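Local coordinates for beta sliding clamp (Borrelia burgdorferi, PDB 6DJ8), which probably forms a ring-shaped head-to-tail homodimer around DNA that tethers DNA polymerases and other proteins to it and gives them processivity, at residues A[61-69]-A[252-260]; A[160-171]-A[222-233]. All coordinates share one frame; numbering follows the deposited sequence.

Contact 1: residues A[61-69]-A[252-260]; sequences RNIFFESTI and DNYKIACSL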
loop_
_atom_site.group_PDB
_atom_site.type_symbol
_atom_site.label_atom_id
_atom_site.label_comp_id
_atom_site.label_asym_id
_atom_site.label_seq_id
_atom_site.Cartn_x
_atom_site.Cartn_y
_atom_site.Cartn_z
ATOM N N ARG A 61 8.202 -6.149 26.415
ATOM C CA ARG A 61 8.413 -5.975 27.848
ATOM C C ARG A 61 7.083 -6.087 28.605
ATOM O O ARG A 61 7.072 -5.988 29.831
ATOM C CB ARG A 61 9.150 -4.664 28.174
ATOM C CG ARG A 61 10.410 -4.469 27.266
ATOM C CD ARG A 61 11.275 -3.297 27.674
ATOM N NE ARG A 61 11.956 -3.551 28.937
ATOM C CZ ARG A 61 12.767 -2.689 29.540
ATOM N NH1 ARG A 61 13.342 -3.015 30.692
ATOM N NH2 ARG A 61 13.019 -1.510 28.981
ATOM N N ASN A 62 5.970 -6.322 27.913
ATOM C CA ASN A 62 4.703 -6.666 28.560
ATOM C C ASN A 62 4.179 -7.998 28.052
ATOM O O ASN A 62 3.916 -8.902 28.852
ATOM C CB ASN A 62 3.671 -5.557 28.332
ATOM C CG ASN A 62 2.443 -5.716 29.202
ATOM O OD1 ASN A 62 1.857 -6.795 29.283
ATOM N ND2 ASN A 62 2.058 -4.638 29.874
ATOM N N ILE A 63 4.028 -8.149 26.744
ATOM C CA ILE A 63 3.724 -9.423 26.115
ATOM C C ILE A 63 5.031 -10.191 25.966
ATOM O O ILE A 63 6.049 -9.627 25.539
ATOM C CB ILE A 63 3.065 -9.203 24.743
ATOM C CG1 ILE A 63 1.693 -8.541 24.912
ATOM C CG2 ILE A 63 2.969 -10.520 23.989
ATOM C CD1 ILE A 63 1.096 -7.990 23.641
ATOM N N PHE A 64 5.014 -11.469 26.339
ATOM C CA PHE A 64 6.160 -12.361 26.202
ATOM C C PHE A 64 5.729 -13.508 25.306
ATOM O O PHE A 64 4.718 -14.165 25.577
ATOM C CB PHE A 64 6.652 -12.851 27.572
ATOM C CG PHE A 64 7.335 -11.789 28.354
ATOM C CD1 PHE A 64 6.618 -10.894 29.112
ATOM C CD2 PHE A 64 8.715 -11.635 28.263
ATOM C CE1 PHE A 64 7.266 -9.891 29.810
ATOM C CE2 PHE A 64 9.366 -10.637 28.951
ATOM C CZ PHE A 64 8.638 -9.766 29.732
ATOM N N PHE A 65 6.466 -13.717 24.226
ATOM C CA PHE A 65 6.075 -14.649 23.183
ATOM C C PHE A 65 7.150 -15.707 23.031
ATOM O O PHE A 65 8.344 -15.401 23.089
ATOM C CB PHE A 65 5.865 -13.916 21.845
ATOM C CG PHE A 65 5.713 -14.833 20.656
ATOM C CD1 PHE A 65 4.464 -15.314 20.296
ATOM C CD2 PHE A 65 6.815 -15.190 19.879
ATOM C CE1 PHE A 65 4.298 -16.147 19.203
ATOM C CE2 PHE A 65 6.668 -16.032 18.779
ATOM C CZ PHE A 65 5.421 -16.504 18.429
ATOM N N GLU A 66 6.726 -16.946 22.810
ATOM C CA GLU A 66 7.683 -18.017 22.587
ATOM C C GLU A 66 7.100 -19.015 21.595
ATOM O O GLU A 66 5.940 -19.419 21.724
ATOM C CB GLU A 66 8.029 -18.682 23.927
ATOM C CG GLU A 66 8.465 -20.107 23.822
ATOM C CD GLU A 66 9.022 -20.642 25.122
ATOM O OE1 GLU A 66 9.218 -21.871 25.202
ATOM O OE2 GLU A 66 9.237 -19.842 26.059
ATOM N N SER A 67 7.898 -19.395 20.599
ATOM C CA SER A 67 7.522 -20.400 19.613
ATOM C C SER A 67 8.662 -21.398 19.460
ATOM O O SER A 67 9.824 -21.098 19.749
ATOM C CB SER A 67 7.201 -19.788 18.246
ATOM O OG SER A 67 8.371 -19.278 17.626
ATOM N N THR A 68 8.320 -22.590 18.975
ATOM C CA THR A 68 9.301 -23.650 18.820
ATOM C C THR A 68 9.092 -24.348 17.488
ATOM O O THR A 68 7.953 -24.574 17.065
ATOM C CB THR A 68 9.194 -24.670 19.975
ATOM O OG1 THR A 68 10.148 -25.717 19.775
ATOM C CG2 THR A 68 7.808 -25.272 20.028
ATOM N N ILE A 69 10.204 -24.674 16.822
ATOM C CA ILE A 69 10.187 -25.413 15.569
ATOM C C ILE A 69 11.315 -26.432 15.603
ATOM O O ILE A 69 12.302 -26.278 16.325
ATOM C CB ILE A 69 10.353 -24.503 14.337
ATOM C CG1 ILE A 69 11.690 -23.763 14.407
ATOM C CG2 ILE A 69 9.181 -23.544 14.221
ATOM C CD1 ILE A 69 12.031 -22.976 13.116
ATOM N N ASP A 252 -0.868 -24.863 19.680
ATOM C CA ASP A 252 0.087 -25.331 18.681
ATOM C C ASP A 252 1.510 -25.226 19.210
ATOM O O ASP A 252 1.801 -25.742 20.291
ATOM C CB ASP A 252 -0.098 -24.565 17.382
ATOM C CG ASP A 252 -1.448 -24.864 16.730
ATOM O OD1 ASP A 252 -1.860 -26.043 16.717
ATOM O OD2 ASP A 252 -2.103 -23.925 16.247
ATOM N N ASN A 253 2.397 -24.512 18.514
ATOM C CA ASN A 253 3.777 -24.420 18.976
ATOM C C ASN A 253 4.075 -23.085 19.653
ATOM O O ASN A 253 5.232 -22.648 19.668
ATOM C CB ASN A 253 4.749 -24.682 17.817
ATOM C CG ASN A 253 4.518 -23.765 16.621
ATOM O OD1 ASN A 253 3.382 -23.427 16.277
ATOM N ND2 ASN A 253 5.606 -23.361 15.971
ATOM N N TYR A 254 3.061 -22.453 20.260
ATOM C CA TYR A 254 3.177 -21.115 20.818
ATOM C C TYR A 254 2.837 -21.076 22.305
ATOM O O TYR A 254 2.010 -21.850 22.803
ATOM C CB TYR A 254 2.277 -20.116 20.068
ATOM C CG TYR A 254 2.539 -20.063 18.586
ATOM C CD1 TYR A 254 3.685 -19.446 18.087
ATOM C CD2 TYR A 254 1.653 -20.637 17.683
ATOM C CE1 TYR A 254 3.940 -19.398 16.728
ATOM C CE2 TYR A 254 1.894 -20.595 16.327
ATOM C CZ TYR A 254 3.042 -19.976 15.851
ATOM O OH TYR A 254 3.275 -19.961 14.496
ATOM N N LYS A 255 3.511 -20.174 23.015
ATOM C CA LYS A 255 3.173 -19.801 24.379
ATOM C C LYS A 255 3.313 -18.295 24.451
ATOM O O LYS A 255 4.272 -17.736 23.914
ATOM C CB LYS A 255 4.075 -20.484 25.415
ATOM C CG LYS A 255 4.102 -22.000 25.322
ATOM C CD LYS A 255 5.068 -22.590 26.355
ATOM C CE LYS A 255 4.978 -24.105 26.401
ATOM N NZ LYS A 255 6.009 -24.694 27.308
ATOM N N ILE A 256 2.318 -17.633 25.022
ATOM C CA ILE A 256 2.276 -16.178 25.081
ATOM C C ILE A 256 1.737 -15.782 26.443
ATOM O O ILE A 256 0.834 -16.438 26.972
ATOM C CB ILE A 256 1.391 -15.580 23.964
ATOM C CG1 ILE A 256 1.470 -16.432 22.702
ATOM C CG2 ILE A 256 1.806 -14.143 23.635
ATOM C CD1 ILE A 256 0.516 -16.012 21.657
ATOM N N ALA A 257 2.267 -14.697 26.998
ATOM C CA ALA A 257 1.792 -14.199 28.279
ATOM C C ALA A 257 1.880 -12.681 28.291
ATOM O O ALA A 257 2.663 -12.081 27.545
ATOM C CB ALA A 257 2.594 -14.787 29.449
ATOM N N CYS A 258 1.063 -12.062 29.150
ATOM C CA CYS A 258 1.163 -10.626 29.376
ATOM C C CYS A 258 0.621 -10.322 30.761
ATOM O O CYS A 258 0.074 -11.198 31.435
ATOM C CB CYS A 258 0.409 -9.837 28.301
ATOM S SG CYS A 258 -1.426 -9.940 28.421
ATOM N N SER A 259 0.793 -9.073 31.191
ATOM C CA SER A 259 0.297 -8.650 32.497
ATOM C C SER A 259 -1.144 -8.185 32.396
ATOM O O SER A 259 -1.578 -7.642 31.370
ATOM C CB SER A 259 1.135 -7.515 33.078
ATOM O OG SER A 259 2.414 -7.977 33.439
ATOM N N LEU A 260 -1.884 -8.402 33.479
ATOM C CA LEU A 260 -3.225 -7.864 33.593
ATOM C C LEU A 260 -3.178 -6.397 34.009
ATOM O O LEU A 260 -2.203 -5.909 34.582
ATOM C CB LEU A 260 -4.039 -8.666 34.610
ATOM C CG LEU A 260 -4.109 -10.171 34.346
ATOM C CD1 LEU A 260 -4.807 -10.871 35.501
ATOM C CD2 LEU A 260 -4.806 -10.478 33.026
HETATM O O HOH W 1 6.245 -22.657 22.403
#
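Phe65 and Tyr254 meet rim to rim on the packed face of this two-strand junction, Phe65 CZ lying 3.4 Å from Tyr254 CD1 with the ring planes turned 37° to each other. The tyrosine is not directly across from the phenylalanine but opposite Ser67, whose CB sits against the same ring at Tyr254 CD1. Phe65 starts out from the sheet face, but with its CG trans to the amide N (chi1 169°) the ring end comes closer to strand 254-259, and its CD1 touches Ile256 CG1. Next along, the CG2 methyls of Ile63 and Ile256 lie side by side, 3.8 Å apart. Helices 19-29 and 223-231 close over this face; at the polar end of the tyrosine, OH is bonded to Lys28 and Glu25.

Strand 64-69, from the N-terminal domain, and strand 254-259, from the central domain, run antiparallel and fuse two domain sheets into one continuous sheet, as in other bacterial rings of this family. Paired backbone bonds at Phe64-Ala257 and Glu66-Lys255, and a fifth from Thr68 N to Asn253 O, hold the seam, the shortest from Phe64 N to Ala257 O at 2.7 Å.

The other face is looser. Glu66 and Lys255 run beside each other, yet Glu66 OE1 stays 4.8 Å from Lys255 NZ. A water donates to Asn253 O, and weakly to Glu66 O, at the margin. Side-chain amides finish both ends: Asn62 OD1 accepts from Ser259 N at 3.2 Å, while Asn253 ND2 donates to Thr68 O at 2.9 Å, with that oxygen in the amide plane of Asn253; ND2 also bonds to Glu25 of helix 19-29.

Contact 2: residues A[160-171]-A[222-233]; sequences FKKVINRIAFSA and VKIFNFLKHLMS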
loop_
_atom_site.group_PDB
_atom_site.type_symbol
_atom_site.label_atom_id
_atom_site.label_comp_id
_atom_site.label_asym_id
_atom_site.label_seq_id
_atom_site.Cartn_x
_atom_site.Cartn_y
_atom_site.Cartn_z
ATOM N N PHE A 160 -12.421 -18.949 19.444
ATOM C CA PHE A 160 -11.672 -17.861 20.064
ATOM C C PHE A 160 -11.352 -16.769 19.057
ATOM O O PHE A 160 -11.392 -15.577 19.391
ATOM C CB PHE A 160 -10.377 -18.408 20.664
ATOM C CG PHE A 160 -9.652 -17.444 21.565
ATOM C CD1 PHE A 160 -10.332 -16.471 22.270
ATOM C CD2 PHE A 160 -8.278 -17.530 21.722
ATOM C CE1 PHE A 160 -9.653 -15.594 23.108
ATOM C CE2 PHE A 160 -7.607 -16.655 22.560
ATOM C CZ PHE A 160 -8.303 -15.689 23.258
ATOM N N LYS A 161 -11.000 -17.157 17.826
ATOM C CA LYS A 161 -10.745 -16.165 16.781
ATOM C C LYS A 161 -11.986 -15.328 16.506
ATOM O O LYS A 161 -11.901 -14.100 16.358
ATOM C CB LYS A 161 -10.322 -16.848 15.476
ATOM C CG LYS A 161 -8.890 -17.291 15.411
ATOM C CD LYS A 161 -8.530 -17.754 14.004
ATOM C CE LYS A 161 -8.876 -16.683 12.987
ATOM N NZ LYS A 161 -7.837 -16.593 11.929
ATOM N N LYS A 162 -13.150 -15.975 16.417
ATOM C CA LYS A 162 -14.380 -15.220 16.174
ATOM C C LYS A 162 -14.644 -14.236 17.307
ATOM O O LYS A 162 -14.965 -13.065 17.068
ATOM C CB LYS A 162 -15.558 -16.179 16.002
ATOM C CG LYS A 162 -16.860 -15.505 15.579
ATOM C CD LYS A 162 -17.835 -16.537 15.021
ATOM C CE LYS A 162 -19.259 -16.005 14.949
ATOM N NZ LYS A 162 -20.110 -16.909 14.114
ATOM N N VAL A 163 -14.474 -14.683 18.550
ATOM C CA VAL A 163 -14.688 -13.794 19.689
ATOM C C VAL A 163 -13.719 -12.618 19.648
ATOM O O VAL A 163 -14.103 -11.465 19.885
ATOM C CB VAL A 163 -14.580 -14.586 21.004
ATOM C CG1 VAL A 163 -14.558 -13.640 22.186
ATOM C CG2 VAL A 163 -15.773 -15.525 21.132
ATOM N N ILE A 164 -12.446 -12.889 19.361
ATOM C CA ILE A 164 -11.461 -11.814 19.268
ATOM C C ILE A 164 -11.880 -10.824 18.192
ATOM O O ILE A 164 -11.849 -9.602 18.394
ATOM C CB ILE A 164 -10.067 -12.402 18.969
ATOM C CG1 ILE A 164 -9.483 -13.077 20.210
ATOM C CG2 ILE A 164 -9.129 -11.320 18.405
ATOM C CD1 ILE A 164 -8.192 -13.854 19.924
ATOM N N ASN A 165 -12.278 -11.346 17.028
ATOM C CA ASN A 165 -12.710 -10.490 15.926
ATOM C C ASN A 165 -13.888 -9.610 16.335
ATOM O O ASN A 165 -13.990 -8.460 15.894
ATOM C CB ASN A 165 -13.056 -11.356 14.701
ATOM C CG ASN A 165 -13.202 -10.531 13.419
ATOM O OD1 ASN A 165 -12.356 -9.702 13.113
ATOM N ND2 ASN A 165 -14.278 -10.763 12.670
ATOM N N ARG A 166 -14.756 -10.098 17.220
ATOM C CA ARG A 166 -15.905 -9.304 17.638
ATOM C C ARG A 166 -15.603 -8.384 18.812
ATOM O O ARG A 166 -16.369 -7.446 19.055
ATOM C CB ARG A 166 -17.073 -10.234 17.993
ATOM C CG ARG A 166 -17.827 -10.631 16.733
ATOM C CD ARG A 166 -18.479 -12.001 16.748
ATOM N NE ARG A 166 -18.934 -12.300 15.395
ATOM C CZ ARG A 166 -20.193 -12.520 15.037
ATOM N NH1 ARG A 166 -21.166 -12.551 15.934
ATOM N NH2 ARG A 166 -20.468 -12.751 13.763
ATOM N N ILE A 167 -14.497 -8.597 19.526
ATOM C CA ILE A 167 -14.213 -7.872 20.758
ATOM C C ILE A 167 -13.076 -6.863 20.587
ATOM O O ILE A 167 -13.185 -5.718 21.039
ATOM C CB ILE A 167 -13.902 -8.865 21.898
ATOM C CG1 ILE A 167 -15.192 -9.507 22.412
ATOM C CG2 ILE A 167 -13.204 -8.158 23.035
ATOM C CD1 ILE A 167 -15.985 -8.606 23.343
ATOM N N ALA A 168 -11.989 -7.249 19.899
ATOM C CA ALA A 168 -10.762 -6.450 19.949
ATOM C C ALA A 168 -10.977 -5.021 19.451
ATOM O O ALA A 168 -10.501 -4.060 20.074
ATOM C CB ALA A 168 -9.656 -7.134 19.135
ATOM N N PHE A 169 -11.689 -4.852 18.330
ATOM C CA PHE A 169 -11.780 -3.525 17.722
ATOM C C PHE A 169 -12.473 -2.504 18.614
ATOM O O PHE A 169 -12.245 -1.300 18.449
ATOM C CB PHE A 169 -12.499 -3.616 16.364
ATOM C CG PHE A 169 -14.002 -3.776 16.476
ATOM C CD1 PHE A 169 -14.576 -5.037 16.542
ATOM C CD2 PHE A 169 -14.837 -2.655 16.500
ATOM C CE1 PHE A 169 -15.985 -5.189 16.642
ATOM C CE2 PHE A 169 -16.220 -2.787 16.572
ATOM C CZ PHE A 169 -16.796 -4.061 16.662
ATOM N N SER A 170 -13.312 -2.942 19.563
ATOM C CA SER A 170 -14.038 -2.000 20.408
ATOM C C SER A 170 -13.222 -1.438 21.565
ATOM O O SER A 170 -13.639 -0.435 22.165
ATOM C CB SER A 170 -15.276 -2.668 21.016
ATOM O OG SER A 170 -16.312 -2.786 20.077
ATOM N N ALA A 171 -12.114 -2.073 21.944
ATOM C CA ALA A 171 -11.368 -1.563 23.085
ATOM C C ALA A 171 -10.802 -0.195 22.746
ATOM O O ALA A 171 -10.556 0.126 21.580
ATOM C CB ALA A 171 -10.246 -2.531 23.482
ATOM N N VAL A 222 -5.681 -5.091 25.194
ATOM C CA VAL A 222 -6.171 -5.615 23.934
ATOM C C VAL A 222 -5.027 -6.031 23.002
ATOM O O VAL A 222 -5.231 -6.885 22.135
ATOM C CB VAL A 222 -7.111 -4.595 23.257
ATOM C CG1 VAL A 222 -6.330 -3.333 22.768
ATOM C CG2 VAL A 222 -7.852 -5.269 22.102
ATOM N N LYS A 223 -3.828 -5.471 23.155
ATOM C CA LYS A 223 -2.788 -5.727 22.147
ATOM C C LYS A 223 -2.554 -7.220 21.951
ATOM O O LYS A 223 -2.446 -7.690 20.809
ATOM C CB LYS A 223 -1.480 -5.029 22.515
ATOM C CG LYS A 223 -0.330 -5.310 21.530
ATOM C CD LYS A 223 0.932 -4.575 21.919
ATOM C CE LYS A 223 2.058 -4.791 20.882
ATOM N NZ LYS A 223 3.314 -4.126 21.341
ATOM N N ILE A 224 -2.551 -8.002 23.043
ATOM C CA ILE A 224 -2.284 -9.429 22.874
ATOM C C ILE A 224 -3.345 -10.086 22.001
ATOM O O ILE A 224 -3.049 -11.044 21.276
ATOM C CB ILE A 224 -2.140 -10.158 24.233
ATOM C CG1 ILE A 224 -1.507 -11.534 23.987
ATOM C CG2 ILE A 224 -3.500 -10.314 24.918
ATOM C CD1 ILE A 224 -1.113 -12.272 25.250
ATOM N N PHE A 225 -4.584 -9.573 22.015
ATOM C CA PHE A 225 -5.606 -10.188 21.176
ATOM C C PHE A 225 -5.410 -9.836 19.706
ATOM O O PHE A 225 -5.628 -10.680 18.836
ATOM C CB PHE A 225 -7.003 -9.794 21.673
ATOM C CG PHE A 225 -7.266 -10.301 23.056
ATOM C CD1 PHE A 225 -7.498 -11.648 23.265
ATOM C CD2 PHE A 225 -7.156 -9.468 24.153
ATOM C CE1 PHE A 225 -7.681 -12.149 24.555
ATOM C CE2 PHE A 225 -7.339 -9.957 25.426
ATOM C CZ PHE A 225 -7.601 -11.308 25.627
ATOM N N ASN A 226 -5.011 -8.601 19.406
ATOM C CA ASN A 226 -4.649 -8.288 18.021
ATOM C C ASN A 226 -3.519 -9.191 17.552
ATOM O O ASN A 226 -3.587 -9.769 16.467
ATOM C CB ASN A 226 -4.272 -6.814 17.904
ATOM C CG ASN A 226 -5.471 -5.904 18.156
ATOM O OD1 ASN A 226 -6.591 -6.262 17.803
ATOM N ND2 ASN A 226 -5.244 -4.736 18.761
ATOM N N PHE A 227 -2.535 -9.428 18.422
ATOM C CA PHE A 227 -1.417 -10.318 18.095
ATOM C C PHE A 227 -1.900 -11.741 17.827
ATOM O O PHE A 227 -1.556 -12.364 16.808
ATOM C CB PHE A 227 -0.441 -10.285 19.275
ATOM C CG PHE A 227 0.820 -11.058 19.080
ATOM C CD1 PHE A 227 1.508 -11.013 17.874
ATOM C CD2 PHE A 227 1.367 -11.760 20.143
ATOM C CE1 PHE A 227 2.711 -11.698 17.718
ATOM C CE2 PHE A 227 2.567 -12.449 19.998
ATOM C CZ PHE A 227 3.234 -12.416 18.779
ATOM N N LEU A 228 -2.737 -12.247 18.731
ATOM C CA LEU A 228 -3.204 -13.626 18.694
ATOM C C LEU A 228 -3.978 -13.935 17.422
ATOM O O LEU A 228 -3.883 -15.047 16.888
ATOM C CB LEU A 228 -4.117 -13.877 19.898
ATOM C CG LEU A 228 -3.426 -14.201 21.213
ATOM C CD1 LEU A 228 -4.447 -14.139 22.315
ATOM C CD2 LEU A 228 -2.865 -15.585 21.081
ATOM N N LYS A 229 -4.808 -12.998 16.967
ATOM C CA LYS A 229 -5.643 -13.324 15.821
ATOM C C LYS A 229 -4.800 -13.554 14.573
ATOM O O LYS A 229 -5.224 -14.295 13.684
ATOM C CB LYS A 229 -6.722 -12.258 15.598
ATOM C CG LYS A 229 -6.267 -10.826 15.395
ATOM C CD LYS A 229 -7.497 -9.942 15.221
ATOM C CE LYS A 229 -7.255 -8.492 15.610
ATOM N NZ LYS A 229 -8.552 -7.758 15.769
ATOM N N HIS A 230 -3.592 -12.994 14.519
ATOM C CA HIS A 230 -2.633 -13.313 13.466
ATOM C C HIS A 230 -1.960 -14.672 13.683
ATOM O O HIS A 230 -1.478 -15.274 12.715
ATOM C CB HIS A 230 -1.580 -12.200 13.386
ATOM C CG HIS A 230 -0.496 -12.446 12.379
ATOM N ND1 HIS A 230 -0.752 -12.849 11.085
ATOM C CD2 HIS A 230 0.852 -12.346 12.480
ATOM C CE1 HIS A 230 0.388 -12.987 10.433
ATOM N NE2 HIS A 230 1.377 -12.687 11.256
ATOM N N LEU A 231 -1.907 -15.174 14.925
ATOM C CA LEU A 231 -1.181 -16.413 15.200
ATOM C C LEU A 231 -2.040 -17.663 15.083
ATOM O O LEU A 231 -1.539 -18.719 14.684
ATOM C CB LEU A 231 -0.591 -16.387 16.616
ATOM C CG LEU A 231 0.387 -15.272 16.953
ATOM C CD1 LEU A 231 0.788 -15.375 18.383
ATOM C CD2 LEU A 231 1.614 -15.410 16.084
ATOM N N MET A 232 -3.319 -17.572 15.403
ATOM C CA MET A 232 -4.133 -18.768 15.542
ATOM C C MET A 232 -4.627 -19.262 14.192
ATOM O O MET A 232 -5.275 -18.523 13.441
ATOM C CB MET A 232 -5.295 -18.506 16.485
ATOM C CG MET A 232 -4.895 -18.669 17.930
ATOM S SD MET A 232 -6.277 -18.340 19.005
ATOM C CE MET A 232 -7.550 -18.982 18.019
ATOM N N SER A 233 -4.333 -20.533 13.909
ATOM C CA SER A 233 -4.710 -21.142 12.642
ATOM C C SER A 233 -6.219 -21.283 12.499
ATOM O O SER A 233 -6.739 -21.231 11.380
ATOM C CB SER A 233 -4.037 -22.510 12.526
ATOM O OG SER A 233 -4.546 -23.414 13.498
#
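Phe160 and Phe225 bring their ring edges together, Phe160 CZ being 3.8 Å from Phe225 CE1, with the two side chains crossing at about a right angle. Ile164, one turn along from Phe160, works on two fronts: its CD1 methyl lies over the centre of the Phe160 ring, and its CG1 packs on Phe225 CD1 at 3.9 Å. The CG2 branch of Ile164 sits 3.6 Å from Phe225 O. Further along, Ala168 and Ala171 pack on Val222, Ala171 CB lying 3.8 Å from Val222 CB.

These are the two helices of the central domain, crossing at -136° with their axes 9.8 Å apart at closest approach. In this family such a helix pair lies on the inner side of each domain, facing the DNA channel, with the sheets outside.

Sulfur supplies a second kind of contact. Met232 SD comes obliquely to the Phe160 ring, 3.5 Å from Phe160 CD2, a Met-aromatic contact just past helix 223-231; Phe251 packs on Met232 as well.

No hydrogen bond joins the two segments, and the border lysines serve largely with their carbon chains. Lys161 slides tightly past Met232 in the opposite direction, its CG 3.4 Å from Met232 CE. Lys161 CD lies 3.4 Å from Met232 O, and bends at chi3 (53°) and chi4 keep the rest of the chain beside that carbonyl. Extended Lys229 passes along Ile164 CG2 toward Ala168, its NZ weakly bonded to Asn226 OD1 in its own helix.

How the contacts relate
From the N terminus, the chain first lays down 61-69 in the N-terminal domain, then crosses into the central domain. There 160-171 comes next, and contact 2 closes when 222-233 packs on it after an excursion of strands and loops without a helix. Only afterwards does 252-260 return to 61-69 and close contact 1, so the loop of contact 2 is nested inside that of contact 1. The two meet through helix 223-231: Leu228 and Leu231 pack on Ile256, while Phe227 lies against Phe65. Contact 1 joins the sheets of the N-terminal and central domains edge to edge, and contact 2 pairs the two helices of the central domain, of which 223-231 packs on that joined sheet.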